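Local coordinates for glucan-binding protein C, GbpC (PDB 5UQZ) that probably binds glucan at the streptococcal cell surface, where it mediates both sucrose-independent and sucrose-dependent adherence, and carries a bound calcium ion, at residues Asn217-Leu225 against Phe329-Val337; Val236-Phe246 against His257-Lys265. All coordinates share one frame; numbering follows the deposited sequence.

How the contacts relate
After helix 3-51 the chain builds many of its strands, from 73-77 to 194-204, before 217-225 supplies edge strand 219-222 of a three-stranded sheet. It then runs through strands 233-240, 245-247 and 254-257 to 260-263, so contact 2 closes a short loop of ten residues, pairing 233-240 with 260-263 within the nine-stranded sheet. Contact 1 closes a loop of 103 residues with contact 2 nested inside, and joins strand 219-222 to the loop leaving 325-329, edge strand of the four-stranded sheet. The two meet at the calcium ion, bound by Ser-224 from contact 1 and Glu-237 from contact 2 with Asn-226, and in an apolar seam where Leu-222 and Leu-225 meet Ile-261 and Val-239.

Contact 1: Asn217-Leu225 against Phe329-Val337; sequences NAIMSLSSL and FATNSAVAV. With CA (calcium ion), chain B.
The ring of Phe-329 receives Leu-222 at its edge, near the ring plane, where the leucine CD2 comes 3.7 Å from CZ; Met-199 of strand 194-204 also packs on this phenylalanine. The other flat group is the amide of Asn-332. Its CG sits between the backbone N and the carbonyl carbon (chi1 50°), which folds OD1 back to accept from Ala-334 N at 3.0 Å in an Asx turn, the donor tilted from the carbonyl plane. The amide ND2 is held by Thr-177 O.

Ser-221 is the centre of the grip. Its N donates to Asn-332 O at 2.8 Å, the N-H pointing almost straight at the oxygen (163°). Its carbonyl O takes a bond from Thr-331 OG1, also 2.8 Å and in the carbonyl plane. The hydroxyl OG lies 2.9 Å from Asn-332 OD1 and 3.2 Å from Asn-332 O, and which of them takes its proton is not settled. A water donates to this OG and to Ala-330 O while accepting from Ser-223 N, linking the two segments where direct bonds stop. Further waters join the Ser-223 hydroxyl to Ala-334 O and to Ala-336 N. Apolar contact is modest: Ile-219 CG2 meets Val-335 CG2 at 4.0 Å.

Just beyond, Ser-224 gives both its O and its OG to the calcium, joined by Asn-226, Glu-237 and four waters. In this beta-supersandwich, the loop after strand 325-329 is laid along edge strand 219-222 with waters between them, and 217-225 itself goes on to the calcium site at Ser-224.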
ATOM      1  N   ASN A 217     -10.945   4.386  19.208  1.00  7.19           N
ATOM      2  CA  ASN A 217     -11.824   4.298  18.041  1.00  7.86           C
ATOM      3  C   ASN A 217     -11.127   4.684  16.739  1.00  7.21           C
ATOM      4  O   ASN A 217     -11.792   4.737  15.698  1.00  8.07           O
ATOM      5  CB  ASN A 217     -13.076   5.154  18.242  1.00  7.74           C
ATOM      6  CG  ASN A 217     -13.874   4.723  19.475  1.00  8.19           C
ATOM      7  OD1 ASN A 217     -13.992   5.474  20.449  1.00  8.52           O
ATOM      8  ND2 ASN A 217     -14.397   3.490  19.427  1.00 10.66           N
ATOM      9  N   ALA A 218      -9.820   4.961  16.741  1.00  6.82           N
ATOM     10  CA  ALA A 218      -9.148   5.311  15.490  1.00  7.24           C
ATOM     11  C   ALA A 218      -8.552   4.041  14.909  1.00  6.92           C
ATOM     12  O   ALA A 218      -7.434   3.648  15.249  1.00  8.68           O
ATOM     13  CB  ALA A 218      -8.088   6.396  15.698  1.00  7.76           C
ATOM     14  N   ILE A 219      -9.269   3.396  13.988  1.00  7.00           N
ATOM     15  CA  ILE A 219      -8.754   2.193  13.349  1.00  7.27           C
ATOM     16  C   ILE A 219      -8.134   2.631  12.031  1.00  7.54           C
ATOM     17  O   ILE A 219      -8.807   3.241  11.187  1.00  8.46           O
ATOM     18  CB  ILE A 219      -9.831   1.116  13.146  1.00  9.13           C
ATOM     19  CG1 ILE A 219     -10.681   0.900  14.418  1.00  9.88           C
ATOM     20  CG2 ILE A 219      -9.138  -0.204  12.719  1.00 11.31           C
ATOM     21  CD1 ILE A 219      -9.905   0.596  15.672  1.00 11.84           C
ATOM     22  N   MET A 220      -6.853   2.359  11.851  1.00  7.97           N
ATOM     23  CA  MET A 220      -6.131   2.852  10.691  1.00  8.11           C
ATOM     24  C   MET A 220      -5.532   1.700   9.899  1.00  7.56           C
ATOM     25  O   MET A 220      -5.134   0.662  10.439  1.00  8.22           O
ATOM     26  CB  MET A 220      -5.062   3.834  11.127  1.00  9.07           C
ATOM     27  CG  MET A 220      -5.720   5.041  11.788  1.00  9.31           C
ATOM     28  SD  MET A 220      -4.669   6.455  12.008  1.00 10.31           S
ATOM     29  CE  MET A 220      -4.558   6.977  10.297  1.00 15.47           C
ATOM     30  N   SER A 221      -5.430   1.909   8.610  1.00  7.50           N
ATOM     31  CA  SER A 221      -4.957   0.887   7.696  1.00  7.41           C
ATOM     32  C   SER A 221      -3.439   0.814   7.700  1.00  8.00           C
ATOM     33  O   SER A 221      -2.744   1.827   7.803  1.00  9.30           O
ATOM     34  CB  SER A 221      -5.441   1.222   6.291  1.00  8.34           C
ATOM     35  OG  SER A 221      -4.911   2.463   5.861  1.00  9.10           O
ATOM     36  N   LEU A 222      -2.922  -0.399   7.525  1.00  8.23           N
ATOM     37  CA  LEU A 222      -1.513  -0.649   7.237  1.00  9.14           C
ATOM     38  C   LEU A 222      -1.524  -1.641   6.070  1.00  8.25           C
ATOM     39  O   LEU A 222      -1.139  -2.823   6.171  1.00  9.42           O
ATOM     40  CB  LEU A 222      -0.797  -1.212   8.478  1.00 10.38           C
ATOM     41  CG  LEU A 222      -0.795  -0.212   9.653  1.00 12.90           C
ATOM     42  CD1 LEU A 222      -0.352  -0.854  10.941  1.00 13.15           C
ATOM     43  CD2 LEU A 222       0.030   1.053   9.358  1.00 12.93           C
ATOM     44  N   SER A 223      -1.982  -1.150   4.927  1.00  9.76           N
ATOM     45  CA  SER A 223      -2.148  -1.980   3.752  1.00  8.73           C
ATOM     46  C   SER A 223      -0.851  -2.086   2.959  1.00  9.37           C
ATOM     47  O   SER A 223       0.140  -1.398   3.220  1.00 10.32           O
ATOM     48  CB  SER A 223      -3.228  -1.379   2.867  1.00  9.63           C
ATOM     49  OG  SER A 223      -4.466  -1.302   3.570  1.00 11.36           O
ATOM     50  N   SER A 224      -0.864  -2.987   1.969  1.00  8.87           N
ATOM     51  CA  SER A 224       0.191  -3.024   0.972  1.00  8.38           C
ATOM     52  C   SER A 224       1.573  -3.263   1.611  1.00  8.84           C
ATOM     53  O   SER A 224       2.570  -2.635   1.276  1.00  8.86           O
ATOM     54  CB  SER A 224       0.172  -1.748   0.136  1.00 10.14           C
ATOM     55  OG  SER A 224       1.071  -1.813  -0.952  1.00 11.14           O
ATOM     56  N   LEU A 225       1.650  -4.276   2.493  1.00  8.13           N
ATOM     57  CA  LEU A 225       2.935  -4.654   3.089  1.00  8.02           C
ATOM     58  C   LEU A 225       3.514  -5.792   2.256  1.00  8.32           C
ATOM     59  O   LEU A 225       3.450  -6.982   2.625  1.00  8.75           O
ATOM     60  CB  LEU A 225       2.787  -4.999   4.562  1.00  9.05           C
ATOM     61  CG  LEU A 225       2.298  -3.826   5.445  1.00  9.45           C
ATOM     62  CD1 LEU A 225       2.167  -4.282   6.875  1.00 11.95           C
ATOM     63  CD2 LEU A 225       3.183  -2.599   5.350  1.00 12.31           C
ATOM     64  N   PHE A 329       3.920   4.448   1.334  1.00  7.84           N
ATOM     65  CA  PHE A 329       3.304   4.106   2.607  1.00  9.01           C
ATOM     66  C   PHE A 329       2.184   5.085   2.847  1.00  8.84           C
ATOM     67  O   PHE A 329       2.429   6.288   2.959  1.00 10.79           O
ATOM     68  CB  PHE A 329       4.321   4.207   3.756  1.00  9.63           C
ATOM     69  CG  PHE A 329       3.713   3.833   5.061  1.00 10.20           C
ATOM     70  CD1 PHE A 329       3.599   2.504   5.423  1.00 12.05           C
ATOM     71  CD2 PHE A 329       3.175   4.804   5.894  1.00 10.88           C
ATOM     72  CE1 PHE A 329       2.945   2.153   6.614  1.00 14.51           C
ATOM     73  CE2 PHE A 329       2.546   4.445   7.073  1.00 12.50           C
ATOM     74  CZ  PHE A 329       2.432   3.124   7.436  1.00 13.37           C
ATOM     75  N   ALA A 330       0.978   4.567   2.992  1.00  9.75           N
ATOM     76  CA  ALA A 330      -0.167   5.381   3.316  1.00 10.96           C
ATOM     77  C   ALA A 330      -0.847   4.786   4.533  1.00 10.76           C
ATOM     78  O   ALA A 330      -0.836   3.560   4.732  1.00 12.49           O
ATOM     79  CB  ALA A 330      -1.154   5.524   2.159  1.00 13.07           C
ATOM     80  N   THR A 331      -1.405   5.643   5.368  1.00  9.87           N
ATOM     81  CA  THR A 331      -2.294   5.131   6.414  1.00  9.43           C
ATOM     82  C   THR A 331      -3.467   6.086   6.536  1.00  9.01           C
ATOM     83  O   THR A 331      -3.325   7.301   6.433  1.00 11.43           O
ATOM     84  CB  THR A 331      -1.528   4.936   7.773  1.00 10.88           C
ATOM     85  OG1 THR A 331      -2.457   4.409   8.745  1.00 10.80           O
ATOM     86  CG2 THR A 331      -0.996   6.257   8.294  1.00 12.72           C
ATOM     87  N   ASN A 332      -4.638   5.531   6.733  1.00  8.69           N
ATOM     88  CA  ASN A 332      -5.901   6.268   6.675  1.00  7.88           C
ATOM     89  C   ASN A 332      -6.947   5.344   7.308  1.00  7.69           C
ATOM     90  O   ASN A 332      -6.610   4.281   7.829  1.00  9.49           O
ATOM     91  CB  ASN A 332      -6.183   6.682   5.238  1.00  9.36           C
ATOM     92  CG  ASN A 332      -6.046   5.535   4.323  1.00 10.29           C
ATOM     93  OD1 ASN A 332      -6.654   4.452   4.559  1.00 11.21           O
ATOM     94  ND2 ASN A 332      -5.196   5.678   3.324  1.00 13.92           N
ATOM     95  N   SER A 333      -8.212   5.720   7.246  1.00  7.78           N
ATOM     96  CA  SER A 333      -9.249   4.901   7.877  1.00  8.87           C
ATOM     97  C   SER A 333      -9.770   3.800   6.992  1.00 10.69           C
ATOM     98  O   SER A 333     -10.612   3.022   7.452  1.00 14.01           O
ATOM     99  CB  SER A 333     -10.409   5.767   8.348  1.00 10.77           C
ATOM    100  OG  SER A 333     -11.042   6.427   7.265  1.00 10.89           O
ATOM    101  N   ALA A 334      -9.270   3.673   5.758  1.00  9.35           N
ATOM    102  CA  ALA A 334      -9.808   2.673   4.828  1.00 12.06           C
ATOM    103  C   ALA A 334      -9.074   1.347   4.986  1.00  9.63           C
ATOM    104  O   ALA A 334      -8.191   0.966   4.209  1.00 12.93           O
ATOM    105  CB  ALA A 334      -9.725   3.203   3.418  1.00 17.63           C
ATOM    106  N   VAL A 335      -9.434   0.640   6.028  1.00 10.02           N
ATOM    107  CA  VAL A 335      -8.862  -0.667   6.298  1.00  9.88           C
ATOM    108  C   VAL A 335      -9.304  -1.657   5.230  1.00  9.92           C
ATOM    109  O   VAL A 335     -10.483  -1.721   4.875  1.00 11.16           O
ATOM    110  CB  VAL A 335      -9.278  -1.103   7.714  1.00 10.98           C
ATOM    111  CG1 VAL A 335      -8.745  -2.517   8.028  1.00 11.77           C
ATOM    112  CG2 VAL A 335      -8.802  -0.089   8.765  1.00 13.14           C
ATOM    113  N   ALA A 336      -8.358  -2.462   4.741  1.00  9.01           N
ATOM    114  CA  ALA A 336      -8.608  -3.480   3.719  1.00  9.47           C
ATOM    115  C   ALA A 336      -9.028  -4.776   4.418  1.00 10.05           C
ATOM    116  O   ALA A 336      -8.211  -5.430   5.079  1.00 11.58           O
ATOM    117  CB  ALA A 336      -7.319  -3.699   2.927  1.00 10.76           C
ATOM    118  N   VAL A 337     -10.288  -5.154   4.235  1.00 10.21           N
ATOM    119  CA  VAL A 337     -10.836  -6.376   4.847  1.00 10.23           C
ATOM    120  C   VAL A 337     -11.318  -7.311   3.748  1.00  9.74           C
ATOM    121  O   VAL A 337     -11.577  -6.878   2.613  1.00  9.91           O
ATOM    122  CB  VAL A 337     -11.974  -6.071   5.844  1.00 11.29           C
ATOM    123  CG1 VAL A 337     -11.427  -5.267   7.019  1.00 14.95           C
ATOM    124  CG2 VAL A 337     -13.120  -5.378   5.134  1.00 11.86           C
TER
HETATM  125 CA    CA B 501       3.498  -1.601  -0.633  1.00  9.73          CA
HETATM  126  O   HOH W   1      -2.701   1.651   4.392  1.00 11.95           O
HETATM  127  O   HOH W   2      -5.678  -2.113   5.912  1.00  9.03           O
HETATM  128  O   HOH W   3       0.578   1.694   2.321  1.00 31.55           O
HETATM  129  O   HOH W   4      -6.277   0.267   2.475  1.00 31.63           O
HETATM  130  O   HOH W   5       0.474   1.126   5.143  1.00 51.80           O
HETATM  131  O   HOH W   6       2.918  -1.454  -3.019  1.00 13.69           O
HETATM  132  O   HOH W   7       5.509  -1.686  -2.221  1.00 24.68           O
HETATM  133  O   HOH W   8       4.083   0.521  -1.769  1.00 23.40           O
HETATM  134  O   HOH W   9       3.140   0.132   0.952  1.00 13.92           O

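Contact 2: Val236-Phe246 against His257-Lys265; sequences VEKVNLGDNEF and HGNEIYSAK. With CA (calcium ion), chain B.
Val-239 and Ile-261 form an antiparallel hydrogen-bonded pair, Val-239 N reaching Ile-261 O at 3.0 Å and Ile-261 N reaching Val-239 O at 2.8 Å, between strands whose directions differ by 158°. Nearer the calcium the direct ladder gives way to a water that donates to Glu-237 O and accepts from Ser-263 N.

Tyr-262 is sandwiched. Lys-238, extended beyond CG and pointing the same way as the tyrosine, runs along one face and sets its CE over the centre, 3.8 Å from the ring centroid in a CH-pi contact; its NZ, 4.5 Å from that centroid, adds a cation-pi interaction. The opposite face carries His-257 CD2. Lys-238 NZ is 4.1 Å from Glu-260 OE1, too far for a salt bridge, but a water bridges the two.

Apolar packing lies with Ile-261. A chi1 of 67° turns its CG1 toward Val-239 CB and Leu-241 CD1, 3.7 Å from the latter, and lets CG2 drop onto a face of Phe-246, 3.6 Å from the ring centroid. Leu-225, Val-254 and Leu-256 also touch this isoleucine. Beside the 257-260 turn the amide of Asn-240 packs against Asn-259 O, and its OD1 accepts from Gly-242 N in an Asx turn.

Glu-237 OE1 binds the calcium at 2.5 Å, while OE2 is held by His-235 and a calcium-bound water. Chemically, then, the pairing has an apolar layer on the Val-239 and Ile-261 face and a water-linked Lys-238–Glu-260 pair on the other, and the hydrogen bonds to Glu-237 OE2 probably hold that carboxylate in its orientation, with OE1 toward the metal.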
ATOM      1  N   VAL A 236      11.048  -6.717   1.849  1.00  9.18           N
ATOM      2  CA  VAL A 236      10.007  -6.862   2.861  1.00  9.07           C
ATOM      3  C   VAL A 236       9.654  -5.481   3.395  1.00  8.56           C
ATOM      4  O   VAL A 236      10.542  -4.685   3.743  1.00  9.72           O
ATOM      5  CB  VAL A 236      10.455  -7.785   4.023  1.00 10.32           C
ATOM      6  CG1 VAL A 236       9.274  -8.071   4.958  1.00 11.54           C
ATOM      7  CG2 VAL A 236      11.091  -9.077   3.587  1.00 13.99           C
ATOM      8  N   GLU A 237       8.349  -5.209   3.477  1.00  7.87           N
ATOM      9  CA  GLU A 237       7.806  -3.983   4.064  1.00  7.48           C
ATOM     10  C   GLU A 237       7.229  -4.331   5.427  1.00  7.70           C
ATOM     11  O   GLU A 237       6.463  -5.294   5.557  1.00  8.34           O
ATOM     12  CB  GLU A 237       6.770  -3.392   3.109  1.00  8.49           C
ATOM     13  CG  GLU A 237       7.440  -3.047   1.782  1.00  9.11           C
ATOM     14  CD  GLU A 237       6.563  -2.581   0.647  1.00  9.88           C
ATOM     15  OE1 GLU A 237       5.370  -2.293   0.824  1.00  9.88           O
ATOM     16  OE2 GLU A 237       7.146  -2.479  -0.479  1.00 12.23           O
ATOM     17  N   LYS A 238       7.579  -3.537   6.434  1.00  8.01           N
ATOM     18  CA  LYS A 238       7.253  -3.834   7.830  1.00  8.22           C
ATOM     19  C   LYS A 238       6.790  -2.582   8.548  1.00  8.16           C
ATOM     20  O   LYS A 238       7.157  -1.470   8.174  1.00  8.66           O
ATOM     21  CB  LYS A 238       8.515  -4.344   8.591  1.00  9.70           C
ATOM     22  CG  LYS A 238       9.225  -5.533   7.940  1.00 10.40           C
ATOM     23  CD  LYS A 238      10.368  -6.018   8.819  1.00 12.40           C
ATOM     24  CE  LYS A 238      10.990  -7.274   8.268  1.00 13.92           C
ATOM     25  NZ  LYS A 238      12.204  -7.637   9.030  1.00 17.89           N
ATOM     26  N   VAL A 239       5.995  -2.792   9.607  1.00  8.14           N
ATOM     27  CA  VAL A 239       5.632  -1.685  10.492  1.00  7.47           C
ATOM     28  C   VAL A 239       5.891  -2.091  11.937  1.00  7.80           C
ATOM     29  O   VAL A 239       5.425  -3.149  12.379  1.00  9.38           O
ATOM     30  CB  VAL A 239       4.170  -1.249  10.313  1.00  8.85           C
ATOM     31  CG1 VAL A 239       3.898   0.008  11.182  1.00 12.78           C
ATOM     32  CG2 VAL A 239       3.889  -0.977   8.866  1.00 11.10           C
ATOM     33  N   ASN A 240       6.595  -1.249  12.694  1.00  8.26           N
ATOM     34  CA  ASN A 240       6.707  -1.380  14.133  1.00  8.25           C
ATOM     35  C   ASN A 240       5.657  -0.445  14.724  1.00  8.67           C
ATOM     36  O   ASN A 240       5.744   0.783  14.566  1.00  9.50           O
ATOM     37  CB  ASN A 240       8.108  -1.003  14.599  1.00 10.79           C
ATOM     38  CG  ASN A 240       8.289  -1.241  16.082  1.00 13.69           C
ATOM     39  OD1 ASN A 240       7.371  -1.019  16.881  1.00 14.58           O
ATOM     40  ND2 ASN A 240       9.480  -1.733  16.475  1.00 17.68           N
ATOM     41  N   LEU A 241       4.649  -1.023  15.371  1.00  9.32           N
ATOM     42  CA  LEU A 241       3.507  -0.232  15.813  1.00 10.67           C
ATOM     43  C   LEU A 241       3.774   0.539  17.099  1.00  8.86           C
ATOM     44  O   LEU A 241       2.933   1.382  17.463  1.00  9.64           O
ATOM     45  CB  LEU A 241       2.254  -1.099  16.023  1.00 15.25           C
ATOM     46  CG  LEU A 241       1.613  -1.501  14.663  1.00 20.74           C
ATOM     47  CD1 LEU A 241       2.459  -2.432  13.806  1.00 28.74           C
ATOM     48  CD2 LEU A 241       0.339  -2.216  14.987  1.00 21.01           C
ATOM     49  N   GLY A 242       4.895   0.300  17.776  1.00 10.28           N
ATOM     50  CA  GLY A 242       5.126   1.050  18.990  1.00 11.41           C
ATOM     51  C   GLY A 242       4.053   0.720  20.005  1.00 10.65           C
ATOM     52  O   GLY A 242       3.681  -0.441  20.205  1.00 13.30           O
ATOM     53  N   ASP A 243       3.542   1.754  20.660  1.00  9.50           N
ATOM     54  CA  ASP A 243       2.466   1.612  21.628  1.00 10.98           C
ATOM     55  C   ASP A 243       1.068   1.499  21.022  1.00 10.39           C
ATOM     56  O   ASP A 243       0.077   1.327  21.760  1.00 13.99           O
ATOM     57  CB  ASP A 243       2.550   2.768  22.630  1.00 15.04           C
ATOM     58  CG  ASP A 243       1.756   2.508  23.900  1.00 33.46           C
ATOM     59  OD1 ASP A 243       1.779   1.357  24.397  1.00 44.46           O
ATOM     60  OD2 ASP A 243       1.103   3.431  24.363  1.00 35.04           O
ATOM     61  N   ASN A 244       0.953   1.548  19.704  1.00  9.41           N
ATOM     62  CA  ASN A 244      -0.338   1.301  19.045  1.00  9.16           C
ATOM     63  C   ASN A 244      -0.586  -0.194  18.984  1.00  9.25           C
ATOM     64  O   ASN A 244       0.322  -0.992  19.215  1.00 12.27           O
ATOM     65  CB  ASN A 244      -0.307   1.935  17.673  1.00  8.71           C
ATOM     66  CG  ASN A 244       0.090   3.395  17.774  1.00  7.94           C
ATOM     67  OD1 ASN A 244      -0.686   4.229  18.269  1.00  8.08           O
ATOM     68  ND2 ASN A 244       1.283   3.748  17.275  1.00  8.73           N
ATOM     69  N   GLU A 245      -1.824  -0.589  18.693  1.00  9.59           N
ATOM     70  CA  GLU A 245      -2.234  -1.987  18.825  1.00  9.51           C
ATOM     71  C   GLU A 245      -2.518  -2.613  17.469  1.00  7.74           C
ATOM     72  O   GLU A 245      -3.323  -2.097  16.704  1.00  9.57           O
ATOM     73  CB  GLU A 245      -3.454  -2.073  19.720  1.00 12.27           C
ATOM     74  CG  GLU A 245      -3.873  -3.456  20.019  1.00 22.35           C
ATOM     75  CD  GLU A 245      -4.900  -3.532  21.133  1.00 37.34           C
ATOM     76  OE1 GLU A 245      -5.347  -4.685  21.371  1.00 43.07           O
ATOM     77  OE2 GLU A 245      -5.224  -2.482  21.760  1.00 42.47           O
ATOM     78  N   PHE A 246      -1.947  -3.789  17.207  1.00  8.96           N
ATOM     79  CA  PHE A 246      -2.180  -4.483  15.947  1.00  8.48           C
ATOM     80  C   PHE A 246      -3.597  -5.038  15.896  1.00  8.43           C
ATOM     81  O   PHE A 246      -4.075  -5.598  16.877  1.00 11.07           O
ATOM     82  CB  PHE A 246      -1.186  -5.650  15.826  1.00 10.24           C
ATOM     83  CG  PHE A 246      -1.357  -6.496  14.591  1.00  9.48           C
ATOM     84  CD1 PHE A 246      -1.480  -5.944  13.329  1.00  9.81           C
ATOM     85  CD2 PHE A 246      -1.265  -7.880  14.703  1.00 10.78           C
ATOM     86  CE1 PHE A 246      -1.545  -6.743  12.212  1.00  9.63           C
ATOM     87  CE2 PHE A 246      -1.344  -8.691  13.577  1.00 12.74           C
ATOM     88  CZ  PHE A 246      -1.499  -8.125  12.332  1.00 10.54           C
ATOM     89  N   HIS A 257       5.193 -10.305  14.296  1.00 15.97           N
ATOM     90  CA  HIS A 257       6.451 -11.016  14.517  1.00 16.45           C
ATOM     91  C   HIS A 257       7.268 -10.165  15.472  1.00 19.70           C
ATOM     92  O   HIS A 257       7.944  -9.229  15.050  1.00 23.01           O
ATOM     93  CB  HIS A 257       7.165 -11.246  13.196  1.00 18.18           C
ATOM     94  CG  HIS A 257       6.281 -11.859  12.163  1.00 17.36           C
ATOM     95  ND1 HIS A 257       5.877 -13.181  12.211  1.00 20.08           N
ATOM     96  CD2 HIS A 257       5.670 -11.315  11.083  1.00 17.44           C
ATOM     97  CE1 HIS A 257       5.065 -13.425  11.195  1.00 18.24           C
ATOM     98  NE2 HIS A 257       4.932 -12.308  10.489  1.00 17.74           N
ATOM     99  N   GLY A 258       7.182 -10.510  16.755  1.00 22.56           N
ATOM    100  CA  GLY A 258       7.844  -9.798  17.798  1.00 26.65           C
ATOM    101  C   GLY A 258       7.326  -8.407  17.872  1.00 31.67           C
ATOM    102  O   GLY A 258       6.171  -8.159  18.249  1.00 33.27           O
ATOM    103  N   ASN A 259       8.167  -7.505  17.372  1.00 33.74           N
ATOM    104  CA  ASN A 259       7.949  -6.079  17.470  1.00 32.76           C
ATOM    105  C   ASN A 259       7.321  -5.491  16.208  1.00 25.54           C
ATOM    106  O   ASN A 259       6.897  -4.346  16.234  1.00 32.03           O
ATOM    107  CB  ASN A 259       9.305  -5.368  17.766  1.00 32.16           C
ATOM    108  CG  ASN A 259       9.928  -5.760  19.070  1.00 45.41           C
ATOM    109  OD1 ASN A 259       9.248  -6.021  20.068  1.00 49.15           O
ATOM    110  ND2 ASN A 259      11.257  -5.763  19.084  1.00 50.18           N
ATOM    111  N   GLU A 260       7.215  -6.252  15.128  1.00 19.61           N
ATOM    112  CA  GLU A 260       6.814  -5.682  13.854  1.00 14.81           C
ATOM    113  C   GLU A 260       5.720  -6.525  13.206  1.00 13.86           C
ATOM    114  O   GLU A 260       5.616  -7.727  13.442  1.00 17.40           O
ATOM    115  CB  GLU A 260       8.015  -5.633  12.932  1.00 16.02           C
ATOM    116  CG  GLU A 260       9.114  -4.628  13.371  1.00 22.03           C
ATOM    117  CD  GLU A 260      10.296  -4.699  12.462  1.00 32.79           C
ATOM    118  OE1 GLU A 260      10.983  -5.726  12.501  1.00 36.88           O
ATOM    119  OE2 GLU A 260      10.492  -3.771  11.654  1.00 39.56           O
ATOM    120  N   ILE A 261       4.948  -5.901  12.330  1.00  9.99           N
ATOM    121  CA  ILE A 261       4.007  -6.625  11.472  1.00  9.64           C
ATOM    122  C   ILE A 261       4.542  -6.643  10.055  1.00  8.98           C
ATOM    123  O   ILE A 261       5.090  -5.646   9.568  1.00  9.38           O
ATOM    124  CB  ILE A 261       2.549  -6.130  11.519  1.00 11.30           C
ATOM    125  CG1 ILE A 261       2.399  -4.729  10.921  1.00 12.63           C
ATOM    126  CG2 ILE A 261       2.039  -6.222  12.985  1.00 13.95           C
ATOM    127  CD1 ILE A 261       0.938  -4.361  10.661  1.00 12.81           C
ATOM    128  N   TYR A 262       4.386  -7.786   9.396  1.00  9.13           N
ATOM    129  CA  TYR A 262       4.795  -7.964   8.015  1.00  8.74           C
ATOM    130  C   TYR A 262       4.353  -9.358   7.597  1.00  8.75           C
ATOM    131  O   TYR A 262       3.903 -10.176   8.410  1.00 10.01           O
ATOM    132  CB  TYR A 262       6.305  -7.802   7.807  1.00  9.15           C
ATOM    133  CG  TYR A 262       7.236  -8.652   8.628  1.00  9.44           C
ATOM    134  CD1 TYR A 262       7.629  -8.245   9.911  1.00 10.62           C
ATOM    135  CD2 TYR A 262       7.726  -9.851   8.107  1.00 10.66           C
ATOM    136  CE1 TYR A 262       8.515  -9.005  10.668  1.00 12.24           C
ATOM    137  CE2 TYR A 262       8.611 -10.645   8.866  1.00 12.50           C
ATOM    138  CZ  TYR A 262       8.982 -10.225  10.143  1.00 13.65           C
ATOM    139  OH  TYR A 262       9.832 -11.007  10.882  1.00 16.14           O
ATOM    140  N   SER A 263       4.529  -9.641   6.310  1.00  8.83           N
ATOM    141  CA  SER A 263       4.305 -10.972   5.774  1.00  9.62           C
ATOM    142  C   SER A 263       5.592 -11.754   5.880  1.00 10.01           C
ATOM    143  O   SER A 263       6.571 -11.414   5.231  1.00 10.61           O
ATOM    144  CB  SER A 263       3.858 -10.858   4.317  1.00 10.20           C
ATOM    145  OG  SER A 263       3.609 -12.124   3.727  1.00 11.74           O
ATOM    146  N   ALA A 264       5.588 -12.848   6.676  1.00 10.84           N
ATOM    147  CA  ALA A 264       6.819 -13.607   6.893  1.00 12.57           C
ATOM    148  C   ALA A 264       7.330 -14.238   5.605  1.00 12.41           C
ATOM    149  O   ALA A 264       8.552 -14.377   5.422  1.00 14.80           O
ATOM    150  CB  ALA A 264       6.571 -14.684   7.952  1.00 16.63           C
ATOM    151  N   LYS A 265       6.422 -14.656   4.726  1.00 12.74           N
ATOM    152  CA  LYS A 265       6.753 -15.292   3.463  1.00 14.55           C
ATOM    153  C   LYS A 265       6.366 -14.383   2.308  1.00 13.08           C
ATOM    154  O   LYS A 265       5.650 -13.399   2.458  1.00 11.82           O
ATOM    155  CB  LYS A 265       6.021 -16.633   3.339  1.00 19.54           C
ATOM    156  CG  LYS A 265       6.449 -17.654   4.371  1.00 26.02           C
ATOM    157  CD  LYS A 265       5.688 -18.931   4.117  1.00 32.63           C
ATOM    158  CE  LYS A 265       5.500 -19.779   5.375  1.00 39.14           C
ATOM    159  NZ  LYS A 265       5.683 -21.240   5.082  1.00 41.22           N
TER
HETATM  160 CA    CA B 501       3.498  -1.601  -0.633  1.00  9.73          CA
HETATM  161  O   HOH W  10       5.504  -7.697   4.433  1.00  9.50           O
HETATM  162  O   HOH W   7       5.509  -1.686  -2.221  1.00 24.68           O
HETATM  163  O   HOH W  11      11.854  -7.920  11.755  1.00 31.75           O
HETATM  164  O   HOH W   6       2.918  -1.454  -3.019  1.00 13.69           O
HETATM  165  O   HOH W   8       4.083   0.521  -1.769  1.00 23.40           O
HETATM  166  O   HOH W   9       3.140   0.132   0.952  1.00 13.92           O